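Local coordinates for extracellular solute-binding protein, family 5 (PDB 6WM6), which binds EDTA and other aminopolycarboxylates in the periplasm, as the solute-binding protein that probably delivers them to an ABC transporter, at residues L311-G316 with M519-L524; A315-D320 with N453-L458. One frame throughout, in Å; residues are numbered along the deposited sequence.

Contact 1: L311-G316 with M519-L524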
loop_
_atom_site.group_PDB
_atom_site.type_symbol
_atom_site.label_atom_id
_atom_site.label_comp_id
_atom_site.label_asym_id
_atom_site.label_seq_id
_atom_site.Cartn_x
_atom_site.Cartn_y
_atom_site.Cartn_z
ATOM N N LEU A 311 -11.684 -16.115 2.172
ATOM C CA LEU A 311 -12.336 -17.370 2.513
ATOM C C LEU A 311 -11.329 -18.491 2.272
ATOM O O LEU A 311 -10.659 -18.520 1.242
ATOM C CB LEU A 311 -13.608 -17.585 1.684
ATOM C CG LEU A 311 -14.652 -16.478 1.800
ATOM C CD1 LEU A 311 -14.421 -15.394 0.755
ATOM C CD2 LEU A 311 -16.069 -17.044 1.656
ATOM N N ASN A 312 -11.218 -19.397 3.240
ATOM C CA ASN A 312 -10.179 -20.427 3.183
ATOM C C ASN A 312 -10.607 -21.540 2.228
ATOM O O ASN A 312 -11.266 -22.501 2.608
ATOM C CB ASN A 312 -9.948 -20.967 4.578
ATOM C CG ASN A 312 -8.800 -21.928 4.634
ATOM O OD1 ASN A 312 -8.271 -22.324 3.601
ATOM N ND2 ASN A 312 -8.394 -22.278 5.840
ATOM N N SER A 313 -10.199 -21.431 0.965
ATOM C CA SER A 313 -10.551 -22.443 -0.025
ATOM C C SER A 313 -9.669 -23.676 0.091
ATOM O O SER A 313 -9.954 -24.678 -0.589
ATOM C CB SER A 313 -10.469 -21.904 -1.451
ATOM O OG SER A 313 -9.125 -21.799 -1.908
ATOM N N LYS A 314 -8.616 -23.616 0.913
ATOM C CA LYS A 314 -7.675 -24.736 1.001
ATOM C C LYS A 314 -8.140 -25.808 1.969
ATOM O O LYS A 314 -7.790 -26.988 1.790
ATOM C CB LYS A 314 -6.304 -24.251 1.459
ATOM C CG LYS A 314 -5.621 -23.287 0.517
ATOM C CD LYS A 314 -4.271 -22.873 1.103
ATOM C CE LYS A 314 -3.741 -21.617 0.458
ATOM N NZ LYS A 314 -2.407 -21.254 1.013
ATOM N N ALA A 315 -8.891 -25.447 3.003
ATOM C CA ALA A 315 -9.200 -26.389 4.067
ATOM C C ALA A 315 -10.357 -25.889 4.902
ATOM O O ALA A 315 -10.640 -24.693 4.949
ATOM C CB ALA A 315 -7.968 -26.630 4.947
ATOM N N GLY A 316 -11.013 -26.815 5.579
ATOM C CA GLY A 316 -12.140 -26.478 6.414
ATOM C C GLY A 316 -13.408 -26.292 5.609
ATOM O O GLY A 316 -13.454 -26.566 4.405
ATOM N N MET A 519 -13.324 -13.897 -9.230
ATOM C CA MET A 519 -14.611 -13.761 -8.578
ATOM C C MET A 519 -15.456 -15.019 -8.710
ATOM O O MET A 519 -16.188 -15.350 -7.767
ATOM C CB MET A 519 -15.322 -12.536 -9.119
ATOM C CG MET A 519 -14.598 -11.240 -8.753
ATOM S SD MET A 519 -14.181 -11.078 -6.985
ATOM C CE MET A 519 -15.837 -11.116 -6.423
ATOM N N ASP A 520 -15.346 -15.748 -9.821
ATOM C CA ASP A 520 -16.034 -17.021 -9.941
ATOM C C ASP A 520 -15.642 -17.966 -8.804
ATOM O O ASP A 520 -16.462 -18.765 -8.328
ATOM C CB ASP A 520 -15.681 -17.705 -11.275
ATOM C CG ASP A 520 -16.301 -17.042 -12.485
ATOM O OD1 ASP A 520 -17.258 -16.248 -12.359
ATOM O OD2 ASP A 520 -15.803 -17.356 -13.599
ATOM N N TYR A 521 -14.368 -17.920 -8.366
ATOM C CA TYR A 521 -13.856 -18.868 -7.379
ATOM C C TYR A 521 -14.310 -18.528 -5.963
ATOM O O TYR A 521 -14.288 -19.402 -5.092
ATOM C CB TYR A 521 -12.323 -18.873 -7.475
ATOM C CG TYR A 521 -11.614 -19.939 -6.696
ATOM C CD1 TYR A 521 -11.740 -21.280 -7.047
ATOM C CD2 TYR A 521 -10.801 -19.618 -5.617
ATOM C CE1 TYR A 521 -11.076 -22.283 -6.314
ATOM C CE2 TYR A 521 -10.139 -20.595 -4.903
ATOM C CZ TYR A 521 -10.274 -21.904 -5.250
ATOM O OH TYR A 521 -9.613 -22.879 -4.512
ATOM N N ALA A 522 -14.695 -17.274 -5.712
ATOM C CA ALA A 522 -15.342 -16.868 -4.468
ATOM C C ALA A 522 -14.482 -17.110 -3.230
ATOM O O ALA A 522 -14.989 -17.468 -2.166
ATOM C CB ALA A 522 -16.718 -17.525 -4.318
ATOM N N ALA A 523 -13.172 -16.900 -3.347
ATOM C CA ALA A 523 -12.264 -16.960 -2.208
ATOM C C ALA A 523 -11.860 -15.586 -1.681
ATOM O O ALA A 523 -11.174 -15.497 -0.648
ATOM C CB ALA A 523 -11.010 -17.784 -2.549
ATOM N N LEU A 524 -12.276 -14.519 -2.342
ATOM C CA LEU A 524 -11.898 -13.159 -1.932
ATOM C C LEU A 524 -13.053 -12.220 -2.262
ATOM O O LEU A 524 -13.445 -12.076 -3.432
ATOM C CB LEU A 524 -10.599 -12.729 -2.613
ATOM C CG LEU A 524 -10.012 -11.398 -2.166
ATOM C CD1 LEU A 524 -9.655 -11.425 -0.707
ATOM C CD2 LEU A 524 -8.769 -11.100 -3.016
#

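Contact 2: A315-D320 with N453-L458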
loop_
_atom_site.group_PDB
_atom_site.type_symbol
_atom_site.label_atom_id
_atom_site.label_comp_id
_atom_site.label_asym_id
_atom_site.label_seq_id
_atom_site.Cartn_x
_atom_site.Cartn_y
_atom_site.Cartn_z
ATOM N N ALA A 315 -8.891 -25.447 3.003
ATOM C CA ALA A 315 -9.200 -26.389 4.067
ATOM C C ALA A 315 -10.357 -25.889 4.902
ATOM O O ALA A 315 -10.640 -24.693 4.949
ATOM C CB ALA A 315 -7.968 -26.630 4.947
ATOM N N GLY A 316 -11.013 -26.815 5.579
ATOM C CA GLY A 316 -12.140 -26.478 6.414
ATOM C C GLY A 316 -13.408 -26.292 5.609
ATOM O O GLY A 316 -13.454 -26.566 4.405
ATOM N N PRO A 317 -14.466 -25.804 6.264
ATOM C CA PRO A 317 -15.771 -25.706 5.584
ATOM C C PRO A 317 -15.734 -24.890 4.299
ATOM O O PRO A 317 -16.460 -25.208 3.344
ATOM C CB PRO A 317 -16.678 -25.044 6.631
ATOM C CG PRO A 317 -16.022 -25.341 7.945
ATOM C CD PRO A 317 -14.546 -25.448 7.695
ATOM N N MET A 318 -14.934 -23.831 4.253
ATOM C CA MET A 318 -14.867 -22.980 3.063
ATOM C C MET A 318 -14.108 -23.600 1.905
ATOM O O MET A 318 -14.013 -22.971 0.846
ATOM C CB MET A 318 -14.292 -21.624 3.432
ATOM C CG MET A 318 -15.167 -20.852 4.403
ATOM S SD MET A 318 -16.817 -20.518 3.685
ATOM C CE MET A 318 -17.702 -20.337 5.214
ATOM N N SER A 319 -13.584 -24.815 2.067
ATOM C CA SER A 319 -13.044 -25.503 0.888
ATOM C C SER A 319 -14.130 -25.906 -0.106
ATOM O O SER A 319 -13.804 -26.233 -1.248
ATOM C CB SER A 319 -12.199 -26.706 1.309
ATOM O OG SER A 319 -12.994 -27.676 1.938
ATOM N N ASP A 320 -15.404 -25.867 0.276
ATOM C CA ASP A 320 -16.506 -26.133 -0.639
ATOM C C ASP A 320 -16.968 -24.818 -1.261
ATOM O O ASP A 320 -17.456 -23.918 -0.558
ATOM C CB ASP A 320 -17.654 -26.815 0.097
ATOM C CG ASP A 320 -18.811 -27.189 -0.830
ATOM O OD1 ASP A 320 -18.791 -26.879 -2.044
ATOM O OD2 ASP A 320 -19.779 -27.826 -0.341
ATOM N N ASN A 453 -5.994 -22.617 10.531
ATOM C CA ASN A 453 -6.346 -21.778 11.671
ATOM C C ASN A 453 -7.400 -20.709 11.413
ATOM O O ASN A 453 -7.647 -19.867 12.282
ATOM C CB ASN A 453 -5.101 -21.161 12.331
ATOM C CG ASN A 453 -4.492 -20.031 11.524
ATOM O OD1 ASN A 453 -4.964 -19.667 10.439
ATOM N ND2 ASN A 453 -3.423 -19.445 12.058
ATOM N N PHE A 454 -8.058 -20.718 10.254
ATOM C CA PHE A 454 -9.115 -19.745 9.987
ATOM C C PHE A 454 -10.058 -20.314 8.938
ATOM O O PHE A 454 -9.701 -21.190 8.154
ATOM C CB PHE A 454 -8.563 -18.384 9.491
ATOM C CG PHE A 454 -8.165 -18.385 8.038
ATOM C CD1 PHE A 454 -7.022 -19.042 7.625
ATOM C CD2 PHE A 454 -8.935 -17.752 7.094
ATOM C CE1 PHE A 454 -6.640 -19.064 6.303
ATOM C CE2 PHE A 454 -8.573 -17.765 5.750
ATOM C CZ PHE A 454 -7.425 -18.415 5.353
ATOM N N ASP A 455 -11.266 -19.764 8.894
ATOM C CA ASP A 455 -12.189 -19.994 7.790
ATOM C C ASP A 455 -12.478 -18.741 6.991
ATOM O O ASP A 455 -12.574 -18.806 5.756
ATOM C CB ASP A 455 -13.495 -20.575 8.350
ATOM C CG ASP A 455 -13.272 -21.834 9.149
ATOM O OD1 ASP A 455 -12.702 -22.797 8.579
ATOM O OD2 ASP A 455 -13.578 -21.874 10.363
ATOM N N LEU A 456 -12.600 -17.596 7.679
ATOM C CA LEU A 456 -12.852 -16.303 7.066
ATOM C C LEU A 456 -11.884 -15.316 7.702
ATOM O O LEU A 456 -11.521 -15.449 8.873
ATOM C CB LEU A 456 -14.287 -15.845 7.346
ATOM C CG LEU A 456 -15.405 -16.794 6.883
ATOM C CD1 LEU A 456 -16.755 -16.314 7.447
ATOM C CD2 LEU A 456 -15.467 -16.862 5.386
ATOM N N HIS A 457 -11.438 -14.337 6.922
ATOM C CA HIS A 457 -10.464 -13.358 7.426
ATOM C C HIS A 457 -10.750 -11.986 6.830
ATOM O O HIS A 457 -10.816 -11.851 5.606
ATOM C CB HIS A 457 -9.030 -13.783 7.084
ATOM C CG HIS A 457 -7.966 -12.876 7.614
ATOM N ND1 HIS A 457 -7.618 -12.847 8.939
ATOM C CD2 HIS A 457 -7.191 -11.948 6.999
ATOM C CE1 HIS A 457 -6.649 -11.961 9.119
ATOM N NE2 HIS A 457 -6.362 -11.412 7.956
ATOM N N LEU A 458 -10.932 -10.978 7.694
ATOM C CA LEU A 458 -11.140 -9.599 7.272
ATOM C C LEU A 458 -9.844 -8.830 7.426
ATOM O O LEU A 458 -9.244 -8.829 8.493
ATOM C CB LEU A 458 -12.202 -8.932 8.146
ATOM C CG LEU A 458 -13.646 -9.298 7.949
ATOM C CD1 LEU A 458 -14.468 -8.831 9.142
ATOM C CD2 LEU A 458 -14.178 -8.658 6.681
HETATM O O HOH W 1 -12.696 -23.055 5.876
#

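Contact 1: L311-G316 with M519-L524
S313 and Y521 meet through their hydroxyls: Y521 OH donates to S313 OG over 2.9 Å, and the serine oxygen lies at the ring's edge, near its plane. S313 CB also closes on Y521 OH at 3.3 Å. The serine hydroxyl has a second partner, the carbonyl of F484, which helps fix its rotation. Beside this polar pair, the backbone N of L311 gives a hydrogen bond to A523 O at 2.9 Å. L311 CD1 rests against the same peptide, 3.5 Å from A523 O, while A523 CB packs on L311 O.

One shell out, Y521 extends with CG anti to the backbone N (chi1 -171°), which carries its hydroxyl across to the serine; R324 makes a cation-pi contact with the ring and also bonds Y521 O. A phenylalanine in place of Y521 would probably leave S313 OG without its tyrosine donor, with F484 O still beside it. N312 OD1 accepts from K314 N at 3.0 Å, closing a turn that has S313 at its middle. The pairing illustrates an Asx turn at the end of strand 305-311 set against a helix-to-strand turn, where A522 leaves helix 504-521 with positive phi before strand 524-537 begins.

Contact 2: A315-D320 with N453-L458
M318 packs on D455 across this contact, yet no direct hydrogen bond joins the two segments; a single water does the polar work. It donates to D455 OD1 at 2.7 Å and to A315 O at 2.8 Å, and accepts from M318 N at 2.9 Å, so one molecule joins the carboxylate to two backbone groups of the loop. The other carboxylate oxygen, D455 OD2, forms a salt bridge with R408, so each carboxylate oxygen has a partner of its own.

Van der Waals contacts make up the rest of the interface. P317 CD comes within 3.3 Å of D455 OD1, the ring carbon next to the proline nitrogen touching the carboxylate oxygen. M318 CG approaches D455 O at 3.6 Å and L456 CD2 at 4.1 Å. The methionine chain bends at its second torsion (chi2 -61°), which brings CE as well as CG against that leucine methyl.

Within the loop, G316 O accepts hydrogen bonds from both S319 N and S319 OG, the hydroxyl at 2.7 Å and nearly in line with the C=O bond, which secures the short 3-10 turn presenting P317 and M318.

Around these groups, L407 of strand 407-410 touches both P317 and M318, L311 of strand 305-311 packs on M318 and L456, and L323 and V327 of helix 321-330 also pack on M318.

How the contacts relate
Along the chain from the N terminus, the end of strand 305-311 and the loop after it supply the first side of both contacts, which share A315 and G316. Contact 2 closes the shorter loop when the chain returns at 453-458 to enter strand 456-462; contact 1 closes a longer one at 519-524. Since 315-320 starts after 311-316 and 453-458 comes before 519-524, contact 2 essentially nests within contact 1, with a small overlap. Their centres lie about 8 Å apart, and N312 bridges them through its bonds to F454 and D455. Together they tie the connection into helix 321-330 to the starts of two strands flanking 305-311 in one mixed sheet.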